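Local atomic coordinates of transcriptional regulator ComR (PDB entry 6HU8), a protein that probably binds DNA through a helix-turn-helix domain and acts as a peptide-responsive competence regulator in Streptococcus vestibularis, with a TPR domain joined to the DNA-binding part. Residues V24-G29 against R35-I40; A30-R35 against L52-K57; P116-L121 against E146-Q151. One frame throughout, in Å; residues are numbered along the deposited sequence.

Contact 1: V24-G29 against R35-I40; sequences VLCLDG and RQLIRI
Leu37 sets its CG anti to the backbone N (chi1 178°), while Cys26 turns SG anti to its own carbonyl carbon (chi1 -68°), and these two choices send the side chains across the same gap between helices. The pair illustrates how helices of the Cro/C1-type helix-turn-helix pack together: helix 22-26 and helix 34-41 occupy the places of the first helix and the recognition helix of that motif. Their backbones stay well apart, with Cys26 CA 7.9 Å from Leu37 CA, and the space is bridged by apolar groups without any hydrogen bond across. The sulfur sits over the root and one branch of the leucine together, Cys26 SG lying 4.0 Å from both Leu37 CB and Leu37 CD2. Leu37 also packs on Ile11 and Arg15 of helix 3-17, so this residue links three helices of the domain core. Just after Cys26 the chain reverses in a type II' beta turn, closed by Gly29 N donating to Cys26 O at 2.9 Å, with Leu27 adopting positive phi. The last member of the cluster is Leu25, whose branch meets the same leucine methyl: Leu25 CD2 is 4.3 Å from Leu37 CD2.

Contact 2: A30-R35 against L52-K57; sequences AELTVR and LSYIAK
Glu31 and Tyr54 cross obliquely, the aliphatic root of the glutamate lying over one face of the phenol ring. Glu31 CB stands 4.0 Å from the ring centroid and 24° off the ring normal, a CH-pi contact displaced toward the rim on the CD1 side. Beyond it the glutamate runs extended, which carries the acid group along the ring: Glu31 OE1 comes within 3.2 Å of Tyr54 CD1, with the carboxylate plane tilted 59° from that of the ring. Leu32 approaches the other half of the tyrosine obliquely, its CB lying 3.7 Å from Tyr54 CD2. The same leucine then reaches further along helix 49-59. With CG anti to the backbone N (chi1 -174°), it brings Leu32 CD2 to 3.5 Å from Ile55 CG1, and the extended CG1-CD1 branch of Ile55 carries its end to the leucine although its CB does not point there.

Within the helix-turn-helix domain, the link leading into helix 34-41 rests here on helix 49-59. Thr33 starts helix 34-41 as its N-cap: Thr33 OG1 caps the backbone N of Gln36, and Thr33 N donates back to Gln36 OE1, the reciprocal pair of a capping box. Lys51 NZ bonds to Glu31 O and so ties the backbone of the same link.

The tyrosine is thus used at both ends: its ring serves as an apolar platform, and the hydroxyl of this buried residue is hydrogen-bonded to Leu25 O of helix 22-26. Glu31 differs, being exposed; its OE1 is 6.9 Å from Lys57 NZ, too far for a salt bridge. That lysine could contribute at most a long-range attraction, so the hold across this contact comes chiefly from carbon packing around the ring rather than from charge.

Contact 3: P116-L121 against E146-Q151; sequences PEEELL and EDLFEQ
Leu148 meets two side chains of helix 117-131, and the hydrophobic part of the contact is built round its two methyls. Leu121 and Leu148 reach toward each other tip to tip, Leu121 CD2 and Leu148 CD1 closing to 3.5 Å. The leucines do this with different first torsions: Leu121 has CG anti to the backbone N (chi1 175°), whereas Leu148 has CG anti to its carbonyl carbon (chi1 -70°).

A second kind of packing uses the methylene portion of an acid. Glu118 crosses Leu148 at about a right angle, its CG placed over the fork of the leucine, 3.7 Å from Leu148 CD2 and 4.0 Å from Leu148 CD1. The chain is bent at chi2 (94°), which separates the roles of its two ends: carbon lies against the leucine, and the carboxylate turns off to Ser48 OG.

No polar bond joins the two segments to each other; several of their acidic groups have partners outside the two segments. Glu117 and Asp147 come no nearer than 6.9 Å between Glu117 OE2 and Asp147 OD2, and pair instead with Arg39 and Arg35 of helix 34-41, which probably offset any repulsion between the two acids. Leu148 also touches Gln36 and Lys51 of the helix-turn-helix domain, so the seam between the two helices lies where the helical domain meets the DNA-binding one.

Helix 117-131 and helix 139-152 follow one another along the chain, joined here by leucine methyls and a glutamate methylene. Such apolar packing between successive helices is that of tetratricopeptide domains, consistent with the assignment of this part of ComR to that family.

How the contacts relate
Contacts 1 and 2 lie side by side in the helix-turn-helix domain, their centres about 6 Å apart; they share Arg35 and interleave along the chain. Contact 3 follows them in sequence and lies in the tetratricopeptide domain, its centre about 13 Å from that of contact 1 and 12 Å from that of contact 2. Polar bonds cross this boundary: Arg39 NE to Glu117 OE1 and Arg35 NH2 to Glu146 OE1 are salt bridges, each of 2.6 Å, and Thr33 OG1 probably bonds to Asp147 OD2 at 2.7 Å. Helix 34-41, the probable recognition helix, is therefore docked on acidic side chains, consistent with a DNA-binding surface held back in this peptide-free form.

Contact 1: V24-G29 against R35-I40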
loop_
_atom_site.group_PDB
_atom_site.type_symbol
_atom_site.label_atom_id
_atom_site.label_comp_id
_atom_site.label_asym_id
_atom_site.label_seq_id
_atom_site.Cartn_x
_atom_site.Cartn_y
_atom_site.Cartn_z
ATOM N N VAL A 24 -21.093 -13.674 15.181
ATOM C CA VAL A 24 -22.223 -12.735 15.262
ATOM C C VAL A 24 -21.714 -11.293 15.373
ATOM O O VAL A 24 -22.171 -10.401 14.653
ATOM C CB VAL A 24 -23.147 -13.051 16.446
ATOM C CG1 VAL A 24 -24.123 -11.890 16.716
ATOM C CG2 VAL A 24 -23.925 -14.357 16.185
ATOM N N LEU A 25 -20.754 -11.065 16.257
ATOM C CA LEU A 25 -20.214 -9.706 16.404
ATOM C C LEU A 25 -19.644 -9.223 15.058
ATOM O O LEU A 25 -19.915 -8.093 14.616
ATOM C CB LEU A 25 -19.154 -9.660 17.513
ATOM C CG LEU A 25 -18.801 -8.238 18.006
ATOM C CD1 LEU A 25 -18.391 -8.256 19.479
ATOM C CD2 LEU A 25 -17.712 -7.611 17.168
ATOM N N CYS A 26 -18.896 -10.088 14.369
ATOM C CA CYS A 26 -18.170 -9.644 13.187
ATOM C C CYS A 26 -19.025 -9.518 11.924
ATOM O O CYS A 26 -18.565 -8.952 10.921
ATOM C CB CYS A 26 -16.989 -10.575 12.913
ATOM S SG CYS A 26 -15.693 -10.455 14.184
ATOM N N LEU A 27 -20.257 -10.018 11.974
ATOM C CA LEU A 27 -21.178 -9.967 10.822
ATOM C C LEU A 27 -20.482 -10.427 9.549
ATOM O O LEU A 27 -19.925 -11.525 9.534
ATOM C CB LEU A 27 -21.764 -8.558 10.651
ATOM C CG LEU A 27 -22.598 -8.119 11.874
ATOM C CD1 LEU A 27 -23.054 -6.654 11.751
ATOM C CD2 LEU A 27 -23.795 -9.029 12.114
ATOM N N ASP A 28 -20.483 -9.602 8.495
ATOM C CA ASP A 28 -19.947 -10.037 7.204
ATOM C C ASP A 28 -18.433 -9.879 7.097
ATOM O O ASP A 28 -17.877 -10.087 6.031
ATOM C CB ASP A 28 -20.604 -9.280 6.041
ATOM C CG ASP A 28 -20.338 -7.760 6.084
ATOM O OD1 ASP A 28 -19.527 -7.275 6.915
ATOM O OD2 ASP A 28 -20.955 -7.042 5.274
ATOM N N GLY A 29 -17.777 -9.499 8.191
ATOM C CA GLY A 29 -16.327 -9.327 8.202
ATOM C C GLY A 29 -15.756 -8.083 7.515
ATOM O O GLY A 29 -14.529 -7.885 7.484
ATOM N N ARG A 35 -10.629 -13.397 13.066
ATOM C CA ARG A 35 -9.256 -13.562 13.540
ATOM C C ARG A 35 -8.707 -12.236 14.083
ATOM O O ARG A 35 -7.922 -12.233 15.030
ATOM C CB ARG A 35 -8.355 -14.097 12.430
ATOM C CG ARG A 35 -8.631 -15.555 12.074
ATOM C CD ARG A 35 -7.641 -16.063 11.032
ATOM N NE ARG A 35 -7.877 -15.445 9.734
ATOM C CZ ARG A 35 -7.170 -15.697 8.634
ATOM N NH1 ARG A 35 -6.167 -16.571 8.654
ATOM N NH2 ARG A 35 -7.472 -15.069 7.509
ATOM N N GLN A 36 -9.133 -11.127 13.483
ATOM C CA GLN A 36 -8.827 -9.792 14.019
ATOM C C GLN A 36 -9.372 -9.645 15.439
ATOM O O GLN A 36 -8.669 -9.201 16.338
ATOM C CB GLN A 36 -9.407 -8.703 13.110
ATOM C CG GLN A 36 -8.581 -8.423 11.845
ATOM C CD GLN A 36 -9.342 -7.613 10.840
ATOM O OE1 GLN A 36 -10.486 -7.228 11.084
ATOM N NE2 GLN A 36 -8.725 -7.347 9.695
ATOM N N LEU A 37 -10.633 -10.022 15.640
ATOM C CA LEU A 37 -11.234 -9.983 16.985
ATOM C C LEU A 37 -10.486 -10.886 17.965
ATOM O O LEU A 37 -10.155 -10.463 19.065
ATOM C CB LEU A 37 -12.722 -10.374 16.934
ATOM C CG LEU A 37 -13.452 -10.409 18.299
ATOM C CD1 LEU A 37 -13.342 -9.068 19.039
ATOM C CD2 LEU A 37 -14.916 -10.769 18.111
ATOM N N ILE A 38 -10.219 -12.134 17.585
ATOM C CA ILE A 38 -9.450 -13.022 18.466
ATOM C C ILE A 38 -8.088 -12.457 18.935
ATOM O O ILE A 38 -7.729 -12.607 20.098
ATOM C CB ILE A 38 -9.224 -14.388 17.785
ATOM C CG1 ILE A 38 -10.557 -15.138 17.722
ATOM C CG2 ILE A 38 -8.260 -15.240 18.586
ATOM C CD1 ILE A 38 -10.508 -16.393 16.853
ATOM N N ARG A 39 -7.334 -11.815 18.041
ATOM C CA ARG A 39 -6.035 -11.264 18.404
ATOM C C ARG A 39 -6.211 -10.117 19.404
ATOM O O ARG A 39 -5.385 -9.926 20.304
ATOM C CB ARG A 39 -5.272 -10.781 17.154
ATOM C CG ARG A 39 -4.678 -11.925 16.326
ATOM C CD ARG A 39 -3.747 -11.436 15.222
ATOM N NE ARG A 39 -4.430 -10.646 14.201
ATOM C CZ ARG A 39 -4.975 -11.161 13.104
ATOM N NH1 ARG A 39 -4.929 -12.478 12.896
ATOM N NH2 ARG A 39 -5.580 -10.372 12.227
ATOM N N ILE A 40 -7.297 -9.363 19.253
ATOM C CA ILE A 40 -7.593 -8.280 20.201
ATOM C C ILE A 40 -7.940 -8.868 21.566
ATOM O O ILE A 40 -7.345 -8.491 22.580
ATOM C CB ILE A 40 -8.752 -7.378 19.691
ATOM C CG1 ILE A 40 -8.305 -6.570 18.466
ATOM C CG2 ILE A 40 -9.296 -6.472 20.817
ATOM C CD1 ILE A 40 -9.444 -5.842 17.771
#

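Contact 2: A30-R35 against L52-K57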
loop_
_atom_site.group_PDB
_atom_site.type_symbol
_atom_site.label_atom_id
_atom_site.label_comp_id
_atom_site.label_asym_id
_atom_site.label_seq_id
_atom_site.Cartn_x
_atom_site.Cartn_y
_atom_site.Cartn_z
ATOM N N ALA A 30 -16.613 -7.233 6.959
ATOM C CA ALA A 30 -16.092 -6.080 6.224
ATOM C C ALA A 30 -15.368 -5.090 7.129
ATOM O O ALA A 30 -14.486 -4.366 6.654
ATOM C CB ALA A 30 -17.207 -5.365 5.461
ATOM N N GLU A 31 -15.722 -5.046 8.415
ATOM C CA GLU A 31 -15.126 -4.052 9.312
ATOM C C GLU A 31 -14.237 -4.692 10.360
ATOM O O GLU A 31 -13.259 -4.095 10.820
ATOM C CB GLU A 31 -16.226 -3.215 9.974
ATOM C CG GLU A 31 -16.896 -2.301 8.947
ATOM C CD GLU A 31 -18.032 -1.468 9.504
ATOM O OE1 GLU A 31 -19.125 -2.028 9.732
ATOM O OE2 GLU A 31 -17.832 -0.252 9.706
ATOM N N LEU A 32 -14.589 -5.917 10.733
ATOM C CA LEU A 32 -13.823 -6.697 11.692
ATOM C C LEU A 32 -13.952 -8.177 11.354
ATOM O O LEU A 32 -15.064 -8.671 11.145
ATOM C CB LEU A 32 -14.319 -6.453 13.113
ATOM C CG LEU A 32 -13.474 -7.114 14.194
ATOM C CD1 LEU A 32 -12.158 -6.359 14.307
ATOM C CD2 LEU A 32 -14.218 -7.109 15.516
ATOM N N THR A 33 -12.835 -8.888 11.280
ATOM C CA THR A 33 -12.908 -10.323 11.009
ATOM C C THR A 33 -12.776 -11.097 12.307
ATOM O O THR A 33 -12.341 -10.561 13.332
ATOM C CB THR A 33 -11.816 -10.796 10.032
ATOM O OG1 THR A 33 -10.530 -10.701 10.662
ATOM C CG2 THR A 33 -11.823 -9.944 8.750
ATOM N N VAL A 34 -13.131 -12.371 12.262
ATOM C CA VAL A 34 -13.045 -13.187 13.447
ATOM C C VAL A 34 -11.605 -13.250 13.965
ATOM O O VAL A 34 -11.376 -13.152 15.168
ATOM C CB VAL A 34 -13.607 -14.609 13.162
ATOM C CG1 VAL A 34 -13.204 -15.576 14.244
ATOM C CG2 VAL A 34 -15.137 -14.518 13.026
ATOM N N ARG A 35 -10.629 -13.397 13.066
ATOM C CA ARG A 35 -9.256 -13.562 13.540
ATOM C C ARG A 35 -8.707 -12.236 14.083
ATOM O O ARG A 35 -7.922 -12.233 15.030
ATOM C CB ARG A 35 -8.355 -14.097 12.430
ATOM C CG ARG A 35 -8.631 -15.555 12.074
ATOM C CD ARG A 35 -7.641 -16.063 11.032
ATOM N NE ARG A 35 -7.877 -15.445 9.734
ATOM C CZ ARG A 35 -7.170 -15.697 8.634
ATOM N NH1 ARG A 35 -6.167 -16.571 8.654
ATOM N NH2 ARG A 35 -7.472 -15.069 7.509
ATOM N N LEU A 52 -12.305 -0.447 16.919
ATOM C CA LEU A 52 -12.940 -0.287 18.225
ATOM C C LEU A 52 -14.318 0.382 18.086
ATOM O O LEU A 52 -15.269 0.020 18.782
ATOM C CB LEU A 52 -12.058 0.533 19.173
ATOM C CG LEU A 52 -12.557 0.555 20.621
ATOM C CD1 LEU A 52 -12.584 -0.825 21.252
ATOM C CD2 LEU A 52 -11.715 1.489 21.494
ATOM N N SER A 53 -14.420 1.353 17.182
ATOM C CA SER A 53 -15.692 2.023 16.904
ATOM C C SER A 53 -16.766 1.016 16.451
ATOM O O SER A 53 -17.929 1.102 16.843
ATOM C CB SER A 53 -15.487 3.103 15.839
ATOM O OG SER A 53 -16.711 3.727 15.520
ATOM N N TYR A 54 -16.364 0.055 15.625
ATOM C CA TYR A 54 -17.293 -0.961 15.142
ATOM C C TYR A 54 -17.726 -1.871 16.294
ATOM O O TYR A 54 -18.920 -2.152 16.475
ATOM C CB TYR A 54 -16.651 -1.772 14.001
ATOM C CG TYR A 54 -17.460 -3.007 13.613
ATOM C CD1 TYR A 54 -18.548 -2.900 12.756
ATOM C CD2 TYR A 54 -17.148 -4.261 14.127
ATOM C CE1 TYR A 54 -19.308 -4.015 12.412
ATOM C CE2 TYR A 54 -17.918 -5.413 13.785
ATOM C CZ TYR A 54 -18.991 -5.252 12.940
ATOM O OH TYR A 54 -19.746 -6.319 12.577
ATOM N N ILE A 55 -16.744 -2.326 17.070
ATOM C CA ILE A 55 -16.975 -3.252 18.170
ATOM C C ILE A 55 -17.917 -2.625 19.184
ATOM O O ILE A 55 -18.851 -3.283 19.677
ATOM C CB ILE A 55 -15.644 -3.664 18.860
ATOM C CG1 ILE A 55 -14.839 -4.599 17.941
ATOM C CG2 ILE A 55 -15.902 -4.330 20.211
ATOM C CD1 ILE A 55 -13.428 -4.904 18.444
ATOM N N ALA A 56 -17.693 -1.345 19.477
ATOM C CA ALA A 56 -18.546 -0.656 20.437
ATOM C C ALA A 56 -19.965 -0.521 19.888
ATOM O O ALA A 56 -20.929 -0.690 20.627
ATOM C CB ALA A 56 -17.960 0.713 20.800
ATOM N N LYS A 57 -20.100 -0.231 18.596
ATOM C CA LYS A 57 -21.435 -0.172 18.009
ATOM C C LYS A 57 -22.159 -1.527 18.126
ATOM O O LYS A 57 -23.337 -1.576 18.450
ATOM C CB LYS A 57 -21.372 0.267 16.547
ATOM C CG LYS A 57 -22.737 0.594 15.962
ATOM C CD LYS A 57 -22.691 0.778 14.463
ATOM C CE LYS A 57 -24.079 1.092 13.906
ATOM N NZ LYS A 57 -24.004 1.880 12.635
#

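Contact 3: P116-L121 against E146-Q151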
loop_
_atom_site.group_PDB
_atom_site.type_symbol
_atom_site.label_atom_id
_atom_site.label_comp_id
_atom_site.label_asym_id
_atom_site.label_seq_id
_atom_site.Cartn_x
_atom_site.Cartn_y
_atom_site.Cartn_z
ATOM N N PRO A 116 -1.983 0.090 16.478
ATOM C CA PRO A 116 -2.899 -0.999 16.129
ATOM C C PRO A 116 -2.327 -1.861 15.007
ATOM O O PRO A 116 -1.324 -1.520 14.379
ATOM C CB PRO A 116 -4.158 -0.267 15.656
ATOM C CG PRO A 116 -3.639 1.004 15.080
ATOM C CD PRO A 116 -2.449 1.389 15.956
ATOM N N GLU A 117 -3.001 -2.971 14.750
ATOM C CA GLU A 117 -2.554 -3.963 13.789
ATOM C C GLU A 117 -2.305 -3.387 12.398
ATOM O O GLU A 117 -1.325 -3.744 11.742
ATOM C CB GLU A 117 -3.592 -5.070 13.717
ATOM C CG GLU A 117 -3.113 -6.379 13.197
ATOM C CD GLU A 117 -4.185 -7.444 13.397
ATOM O OE1 GLU A 117 -4.231 -8.072 14.486
ATOM O OE2 GLU A 117 -4.996 -7.625 12.463
ATOM N N GLU A 118 -3.195 -2.513 11.945
ATOM C CA GLU A 118 -3.093 -1.988 10.585
ATOM C C GLU A 118 -1.882 -1.086 10.381
ATOM O O GLU A 118 -1.304 -1.053 9.300
ATOM C CB GLU A 118 -4.348 -1.205 10.212
ATOM C CG GLU A 118 -5.625 -1.957 10.425
ATOM C CD GLU A 118 -6.253 -1.684 11.789
ATOM O OE1 GLU A 118 -5.636 -2.037 12.831
ATOM O OE2 GLU A 118 -7.375 -1.120 11.793
ATOM N N GLU A 119 -1.530 -0.313 11.405
ATOM C CA GLU A 119 -0.350 0.524 11.322
ATOM C C GLU A 119 0.901 -0.343 11.315
ATOM O O GLU A 119 1.835 -0.105 10.532
ATOM C CB GLU A 119 -0.303 1.527 12.480
ATOM C CG GLU A 119 -1.387 2.613 12.400
ATOM C CD GLU A 119 -1.268 3.493 11.151
ATOM O OE1 GLU A 119 -0.126 3.821 10.735
ATOM O OE2 GLU A 119 -2.319 3.869 10.581
ATOM N N LEU A 120 0.905 -1.352 12.178
ATOM C CA LEU A 120 2.036 -2.257 12.287
ATOM C C LEU A 120 2.247 -3.000 10.989
ATOM O O LEU A 120 3.387 -3.209 10.588
ATOM C CB LEU A 120 1.823 -3.255 13.428
ATOM C CG LEU A 120 2.014 -2.666 14.831
ATOM C CD1 LEU A 120 1.551 -3.643 15.918
ATOM C CD2 LEU A 120 3.477 -2.297 15.018
ATOM N N LEU A 121 1.153 -3.420 10.348
ATOM C CA LEU A 121 1.258 -4.093 9.040
ATOM C C LEU A 121 1.847 -3.163 7.983
ATOM O O LEU A 121 2.640 -3.585 7.135
ATOM C CB LEU A 121 -0.101 -4.602 8.557
ATOM C CG LEU A 121 -0.039 -5.213 7.138
ATOM C CD1 LEU A 121 0.710 -6.540 7.173
ATOM C CD2 LEU A 121 -1.429 -5.395 6.537
ATOM N N GLU A 146 -3.927 -10.902 5.069
ATOM C CA GLU A 146 -5.026 -11.602 4.397
ATOM C C GLU A 146 -6.381 -10.981 4.742
ATOM O O GLU A 146 -7.176 -10.702 3.850
ATOM C CB GLU A 146 -5.032 -13.094 4.737
ATOM C CG GLU A 146 -6.052 -13.860 3.918
ATOM C CD GLU A 146 -6.016 -15.374 4.147
ATOM O OE1 GLU A 146 -6.373 -15.818 5.256
ATOM O OE2 GLU A 146 -5.633 -16.118 3.215
ATOM N N ASP A 147 -6.644 -10.736 6.024
ATOM C CA ASP A 147 -7.962 -10.221 6.382
ATOM C C ASP A 147 -8.105 -8.740 6.035
ATOM O O ASP A 147 -9.167 -8.309 5.577
ATOM C CB ASP A 147 -8.266 -10.483 7.867
ATOM C CG ASP A 147 -8.674 -11.936 8.125
ATOM O OD1 ASP A 147 -8.829 -12.687 7.130
ATOM O OD2 ASP A 147 -8.862 -12.321 9.299
ATOM N N LEU A 148 -7.048 -7.955 6.221
ATOM C CA LEU A 148 -7.104 -6.542 5.807
ATOM C C LEU A 148 -7.309 -6.411 4.284
ATOM O O LEU A 148 -8.046 -5.534 3.837
ATOM C CB LEU A 148 -5.843 -5.792 6.259
ATOM C CG LEU A 148 -5.811 -5.623 7.786
ATOM C CD1 LEU A 148 -4.452 -5.144 8.295
ATOM C CD2 LEU A 148 -6.896 -4.652 8.233
ATOM N N PHE A 149 -6.698 -7.293 3.489
ATOM C CA PHE A 149 -6.921 -7.256 2.045
ATOM C C PHE A 149 -8.351 -7.654 1.679
ATOM O O PHE A 149 -8.930 -7.047 0.781
ATOM C CB PHE A 149 -5.940 -8.160 1.293
ATOM C CG PHE A 149 -6.069 -8.070 -0.208
ATOM C CD1 PHE A 149 -6.009 -6.835 -0.849
ATOM C CD2 PHE A 149 -6.240 -9.216 -0.977
ATOM C CE1 PHE A 149 -6.138 -6.739 -2.237
ATOM C CE2 PHE A 149 -6.364 -9.141 -2.361
ATOM C CZ PHE A 149 -6.314 -7.903 -2.997
ATOM N N GLU A 150 -8.919 -8.665 2.354
ATOM C CA GLU A 150 -10.339 -9.008 2.154
ATOM C C GLU A 150 -11.224 -7.789 2.391
ATOM O O GLU A 150 -12.227 -7.597 1.721
ATOM C CB GLU A 150 -10.801 -10.122 3.091
ATOM C CG GLU A 150 -10.582 -11.517 2.605
ATOM C CD GLU A 150 -11.243 -11.783 1.263
ATOM O OE1 GLU A 150 -12.432 -11.435 1.071
ATOM O OE2 GLU A 150 -10.545 -12.323 0.384
ATOM N N GLN A 151 -10.859 -6.980 3.380
ATOM C CA GLN A 151 -11.653 -5.810 3.708
ATOM C C GLN A 151 -11.453 -4.731 2.635
ATOM O O GLN A 151 -12.389 -4.015 2.276
ATOM C CB GLN A 151 -11.295 -5.314 5.115
ATOM C CG GLN A 151 -11.927 -6.226 6.174
ATOM C CD GLN A 151 -11.385 -6.037 7.581
ATOM O OE1 GLN A 151 -10.332 -5.452 7.789
ATOM N NE2 GLN A 151 -12.114 -6.558 8.555
#